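Local coordinates for protein prolyl oligopeptidase (Novosphingobium capsulatum, PDB 1YR2) that probably hydrolyses oligopeptides on the carboxyl side of proline or alanine residues, as a two-domain serine peptidase of the S9A family, at residues A[39-44]-A[672-677]; A[281-286]-A[296-301]. All coordinates share one frame; numbering follows the deposited sequence.

Contact 1 of 2, residues A[39-44]-A[672-677]; sequences PYPASP and ALQTAA
Y40 lies flat against the side chain of Q674, and this stack is the tightly packed part of the contact. The Q674 CG atom stands 3.5 Å from the centroid of the Y40 ring and only 6° off the ring normal, the geometry of a CH-pi contact over the face. Beyond CG the glutamine chain runs extended (chi2 177°), which lays its amide over the CG-CD1 side of the ring, with NE2 nearest CD1 and OE1 toward CB; amide and ring planes differ by just 6°, and Q674 CD comes within 3.5 Å of Y40 CD1. Both polar ends are tied down elsewhere: Y40 OH bonds to the backbone N of H683 and Q674 NE2 to the carbonyl of the same residue, so the backbone N-H and C=O of H683 grip one side chain each. In the alpha/beta-hydrolase fold to which helix 664-675 belongs, H683 opens the outermost strand of the central sheet, 683-687, and the N-terminal segment 39-44 is thereby fastened to the edge of the catalytic domain. The other half of the contact is looser. S43 OG and Q674 OE1 are 4.1 Å apart, and a water bridges them: it donates to Q674 OE1 at 2.6 Å and to P41 O at 2.6 Å, and accepts from S43 OG at 2.7 Å. With NE2 held by H683 and OE1 by the water and Q81 NE2 of helix 72-89, both ends of the amide are engaged, which fixes its rotation. Farther along, S43 CB only grazes T675 OG1 at 4.5 Å, and that hydroxyl, on an exposed residue, bonds back to A671 O.

Contact 2 of 2, residues A[281-286]-A[296-301]; sequences WVVITS and VHVARV
I284 O is gripped by two donors: the backbone N of H297 at 2.9 Å, lying in the carbonyl plane, and a water that also bonds S286 OG and H297 ND1, meeting the imidazole at its edge. The return bond, I284 N to H297 O, is 2.8 Å long with an N-H...O angle of 180°. V282 and A299 form the next hydrogen-bonded pair of this antiparallel hairpin. Between them V283 faces V298 as a non-hydrogen-bonded pair; on the same face V283 CG1 also reaches V296 CG1, diagonally across, at 3.8 Å. The indole of W281 leans across the partner strand: CZ3 reaches R300 N at 3.3 Å, and R300 CA sits over one face toward the ring's rim. R300 CB lies over the six-membered ring, 3.9 Å from its centroid; chi1 of -178° turns CG away from the backbone N, and a bend at chi3 brings the guanidinium back until W281 CZ2 lies over its face, the two planes 66° apart. A valine in place of W281 would probably uncover the R300 side chain and leave D328, which accepts from W281 NE1, without that donor. The hairpin supplies the two inner strands of a four-stranded propeller blade, between 270-275 and 305-311; V283, V296 and V298 pack on the next blade through F322, F332 and L330, whereas A299 and H297 touch V309 of strand 305-311.

Contacts 1 and 2 belong to different domains and lie on opposite sides of the chain's centre: their centres are 67 Å apart and their nearest atoms about 50 Å, so neither touches the other. Contact 1 joins residues 628 positions apart at their closest ends, whereas only ten positions separate the two strands of contact 2, whose hairpin falls in the sequence between the two ends that contact 1 brings together. One is thus a long-range closure on the surface of the hydrolase domain, the other a local, mostly buried pairing within a propeller blade. The probable nucleophile elbow around S575 belongs to neither contact.

Contact 1 of 2, residues A[39-44]-A[672-677]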
loop_
_atom_site.group_PDB
_atom_site.type_symbol
_atom_site.label_atom_id
_atom_site.label_comp_id
_atom_site.label_asym_id
_atom_site.label_seq_id
_atom_site.Cartn_x
_atom_site.Cartn_y
_atom_site.Cartn_z
ATOM N N PRO A 39 -4.847 22.698 34.645
ATOM C CA PRO A 39 -5.716 21.543 34.911
ATOM C C PRO A 39 -6.557 21.122 33.681
ATOM O O PRO A 39 -6.988 21.943 32.851
ATOM C CB PRO A 39 -6.591 21.996 36.088
ATOM C CG PRO A 39 -6.331 23.472 36.268
ATOM C CD PRO A 39 -5.229 23.919 35.390
ATOM N N TYR A 40 -6.757 19.812 33.544
ATOM C CA TYR A 40 -7.529 19.297 32.435
ATOM C C TYR A 40 -8.957 19.854 32.432
ATOM O O TYR A 40 -9.507 20.093 33.508
ATOM C CB TYR A 40 -7.604 17.793 32.569
ATOM C CG TYR A 40 -6.299 17.091 32.337
ATOM C CD1 TYR A 40 -5.580 17.321 31.176
ATOM C CD2 TYR A 40 -5.774 16.211 33.273
ATOM C CE1 TYR A 40 -4.390 16.684 30.921
ATOM C CE2 TYR A 40 -4.573 15.551 33.011
ATOM C CZ TYR A 40 -3.889 15.818 31.822
ATOM O OH TYR A 40 -2.697 15.177 31.503
ATOM N N PRO A 41 -9.594 19.963 31.265
ATOM C CA PRO A 41 -11.035 20.227 31.227
ATOM C C PRO A 41 -11.787 19.111 31.927
ATOM O O PRO A 41 -11.258 17.994 32.028
ATOM C CB PRO A 41 -11.358 20.253 29.740
ATOM C CG PRO A 41 -10.018 20.575 29.082
ATOM C CD PRO A 41 -9.040 19.773 29.903
ATOM N N ALA A 42 -12.964 19.421 32.450
ATOM C CA ALA A 42 -13.725 18.455 33.202
ATOM C C ALA A 42 -14.147 17.250 32.327
ATOM O O ALA A 42 -14.465 17.379 31.160
ATOM C CB ALA A 42 -14.960 19.137 33.846
ATOM N N SER A 43 -14.137 16.070 32.915
ATOM C CA SER A 43 -14.796 14.924 32.294
ATOM C C SER A 43 -15.796 14.351 33.298
ATOM O O SER A 43 -15.489 13.386 33.950
ATOM C CB SER A 43 -13.737 13.892 31.883
ATOM O OG SER A 43 -12.935 14.442 30.821
ATOM N N PRO A 44 -16.963 14.977 33.468
ATOM C CA PRO A 44 -17.941 14.498 34.461
ATOM C C PRO A 44 -18.280 13.006 34.305
ATOM O O PRO A 44 -18.339 12.503 33.185
ATOM C CB PRO A 44 -19.185 15.358 34.178
ATOM C CG PRO A 44 -18.630 16.625 33.520
ATOM C CD PRO A 44 -17.471 16.139 32.726
ATOM N N ALA A 672 -10.609 8.745 30.820
ATOM C CA ALA A 672 -10.053 7.817 31.763
ATOM C C ALA A 672 -8.622 8.170 32.139
ATOM O O ALA A 672 -8.298 8.218 33.354
ATOM C CB ALA A 672 -10.130 6.326 31.246
ATOM N N LEU A 673 -7.774 8.442 31.134
ATOM C CA LEU A 673 -6.389 8.836 31.398
ATOM C C LEU A 673 -6.297 10.141 32.209
ATOM O O LEU A 673 -5.465 10.232 33.093
ATOM C CB LEU A 673 -5.633 9.113 30.076
ATOM C CG LEU A 673 -5.380 7.964 29.126
ATOM C CD1 LEU A 673 -4.716 8.458 27.902
ATOM C CD2 LEU A 673 -4.503 6.883 29.768
ATOM N N GLN A 674 -7.105 11.154 31.871
ATOM C CA GLN A 674 -7.027 12.467 32.533
ATOM C C GLN A 674 -7.560 12.382 33.975
ATOM O O GLN A 674 -7.093 13.075 34.850
ATOM C CB GLN A 674 -7.788 13.552 31.783
ATOM C CG GLN A 674 -7.086 14.034 30.523
ATOM C CD GLN A 674 -7.848 15.045 29.725
ATOM O OE1 GLN A 674 -8.996 15.438 30.078
ATOM N NE2 GLN A 674 -7.231 15.465 28.587
ATOM N N THR A 675 -8.508 11.480 34.205
ATOM C CA THR A 675 -9.045 11.226 35.534
ATOM C C THR A 675 -8.138 10.370 36.432
ATOM O O THR A 675 -8.195 10.494 37.652
ATOM C CB THR A 675 -10.360 10.529 35.387
ATOM O OG1 THR A 675 -11.233 11.384 34.644
ATOM C CG2 THR A 675 -11.058 10.273 36.787
ATOM N N ALA A 676 -7.353 9.472 35.847
ATOM C CA ALA A 676 -6.498 8.580 36.608
ATOM C C ALA A 676 -5.293 9.287 37.198
ATOM O O ALA A 676 -4.877 10.304 36.709
ATOM C CB ALA A 676 -6.024 7.392 35.752
ATOM N N ALA A 677 -4.736 8.688 38.252
ATOM C CA ALA A 677 -3.486 9.139 38.873
ATOM C C ALA A 677 -2.251 8.476 38.221
ATOM O O ALA A 677 -1.744 7.463 38.705
ATOM C CB ALA A 677 -3.549 8.824 40.370
HETATM O O HOH W 1 -10.770 15.474 31.990
#

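Contact 2 of 2, residues A[281-286]-A[296-301]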
loop_
_atom_site.group_PDB
_atom_site.type_symbol
_atom_site.label_atom_id
_atom_site.label_comp_id
_atom_site.label_asym_id
_atom_site.label_seq_id
_atom_site.Cartn_x
_atom_site.Cartn_y
_atom_site.Cartn_z
ATOM N N TRP A 281 -1.115 -15.085 -29.971
ATOM C CA TRP A 281 -2.226 -15.642 -29.189
ATOM C C TRP A 281 -3.068 -14.547 -28.535
ATOM O O TRP A 281 -2.520 -13.610 -27.921
ATOM C CB TRP A 281 -1.699 -16.571 -28.120
ATOM C CG TRP A 281 -1.181 -17.833 -28.690
ATOM C CD1 TRP A 281 0.121 -18.110 -29.028
ATOM C CD2 TRP A 281 -1.948 -18.988 -29.062
ATOM N NE1 TRP A 281 0.193 -19.375 -29.569
ATOM C CE2 TRP A 281 -1.069 -19.917 -29.616
ATOM C CE3 TRP A 281 -3.314 -19.333 -28.963
ATOM C CZ2 TRP A 281 -1.503 -21.174 -30.075
ATOM C CZ3 TRP A 281 -3.736 -20.537 -29.439
ATOM C CH2 TRP A 281 -2.832 -21.461 -29.965
ATOM N N VAL A 282 -4.388 -14.684 -28.678
ATOM C CA VAL A 282 -5.371 -13.958 -27.840
ATOM C C VAL A 282 -5.645 -14.818 -26.614
ATOM O O VAL A 282 -5.809 -16.034 -26.724
ATOM C CB VAL A 282 -6.671 -13.704 -28.617
ATOM C CG1 VAL A 282 -7.740 -13.052 -27.792
ATOM C CG2 VAL A 282 -6.365 -12.851 -29.856
ATOM N N VAL A 283 -5.661 -14.189 -25.443
ATOM C CA VAL A 283 -5.926 -14.856 -24.191
ATOM C C VAL A 283 -7.027 -14.098 -23.486
ATOM O O VAL A 283 -6.949 -12.863 -23.234
ATOM C CB VAL A 283 -4.677 -14.928 -23.306
ATOM C CG1 VAL A 283 -4.944 -15.632 -21.977
ATOM C CG2 VAL A 283 -3.555 -15.615 -24.074
ATOM N N ILE A 284 -8.085 -14.820 -23.193
ATOM C CA ILE A 284 -9.241 -14.214 -22.548
ATOM C C ILE A 284 -9.346 -14.795 -21.130
ATOM O O ILE A 284 -9.425 -16.002 -20.940
ATOM C CB ILE A 284 -10.522 -14.456 -23.353
ATOM C CG1 ILE A 284 -10.395 -13.768 -24.705
ATOM C CG2 ILE A 284 -11.732 -13.932 -22.580
ATOM C CD1 ILE A 284 -11.367 -14.230 -25.675
ATOM N N THR A 285 -9.346 -13.878 -20.171
ATOM C CA THR A 285 -9.496 -14.142 -18.747
ATOM C C THR A 285 -10.899 -13.776 -18.331
ATOM O O THR A 285 -11.354 -12.647 -18.572
ATOM C CB THR A 285 -8.471 -13.230 -18.044
ATOM O OG1 THR A 285 -7.166 -13.687 -18.431
ATOM C CG2 THR A 285 -8.480 -13.424 -16.602
ATOM N N SER A 286 -11.548 -14.673 -17.596
ATOM C CA SER A 286 -12.931 -14.485 -17.237
ATOM C C SER A 286 -13.166 -14.822 -15.758
ATOM O O SER A 286 -12.660 -15.822 -15.227
ATOM C CB SER A 286 -13.836 -15.370 -18.117
ATOM O OG SER A 286 -13.540 -15.224 -19.489
ATOM N N VAL A 296 -9.770 -19.433 -18.491
ATOM C CA VAL A 296 -8.878 -18.967 -19.542
ATOM C C VAL A 296 -9.313 -19.591 -20.833
ATOM O O VAL A 296 -9.458 -20.847 -20.891
ATOM C CB VAL A 296 -7.365 -19.339 -19.244
ATOM C CG1 VAL A 296 -6.449 -18.796 -20.382
ATOM C CG2 VAL A 296 -6.909 -18.772 -17.909
ATOM N N HIS A 297 -9.568 -18.754 -21.847
ATOM C CA HIS A 297 -9.758 -19.187 -23.211
ATOM C C HIS A 297 -8.655 -18.604 -24.110
ATOM O O HIS A 297 -8.121 -17.518 -23.814
ATOM C CB HIS A 297 -11.114 -18.752 -23.753
ATOM C CG HIS A 297 -12.274 -19.445 -23.116
ATOM N ND1 HIS A 297 -12.673 -19.198 -21.825
ATOM C CD2 HIS A 297 -13.101 -20.415 -23.590
ATOM C CE1 HIS A 297 -13.715 -19.970 -21.538
ATOM N NE2 HIS A 297 -13.987 -20.727 -22.588
ATOM N N VAL A 298 -8.277 -19.334 -25.162
ATOM C CA VAL A 298 -7.207 -18.872 -26.058
ATOM C C VAL A 298 -7.642 -18.984 -27.518
ATOM O O VAL A 298 -8.511 -19.773 -27.847
ATOM C CB VAL A 298 -5.876 -19.631 -25.856
ATOM C CG1 VAL A 298 -5.386 -19.408 -24.438
ATOM C CG2 VAL A 298 -6.008 -21.105 -26.183
ATOM N N ALA A 299 -7.048 -18.165 -28.373
ATOM C CA ALA A 299 -7.290 -18.244 -29.793
ATOM C C ALA A 299 -6.021 -17.933 -30.496
ATOM O O ALA A 299 -5.375 -16.928 -30.240
ATOM C CB ALA A 299 -8.355 -17.290 -30.229
ATOM N N ARG A 300 -5.681 -18.794 -31.429
ATOM C CA ARG A 300 -4.527 -18.595 -32.300
ATOM C C ARG A 300 -4.743 -17.472 -33.341
ATOM O O ARG A 300 -5.758 -17.423 -34.050
ATOM C CB ARG A 300 -4.211 -19.928 -33.001
ATOM C CG ARG A 300 -3.019 -19.909 -33.899
ATOM C CD ARG A 300 -2.824 -21.257 -34.637
ATOM N NE ARG A 300 -2.593 -22.346 -33.687
ATOM C CZ ARG A 300 -1.409 -22.845 -33.336
ATOM N NH1 ARG A 300 -0.273 -22.403 -33.874
ATOM N NH2 ARG A 300 -1.362 -23.830 -32.449
ATOM N N VAL A 301 -3.756 -16.596 -33.469
ATOM C CA VAL A 301 -3.767 -15.540 -34.484
ATOM C C VAL A 301 -2.802 -15.955 -35.607
ATOM O O VAL A 301 -1.650 -16.292 -35.359
ATOM C CB VAL A 301 -3.341 -14.189 -33.902
ATOM C CG1 VAL A 301 -3.457 -13.078 -34.941
ATOM C CG2 VAL A 301 -4.160 -13.849 -32.678
HETATM O O HOH W 2 -11.878 -17.178 -20.005
#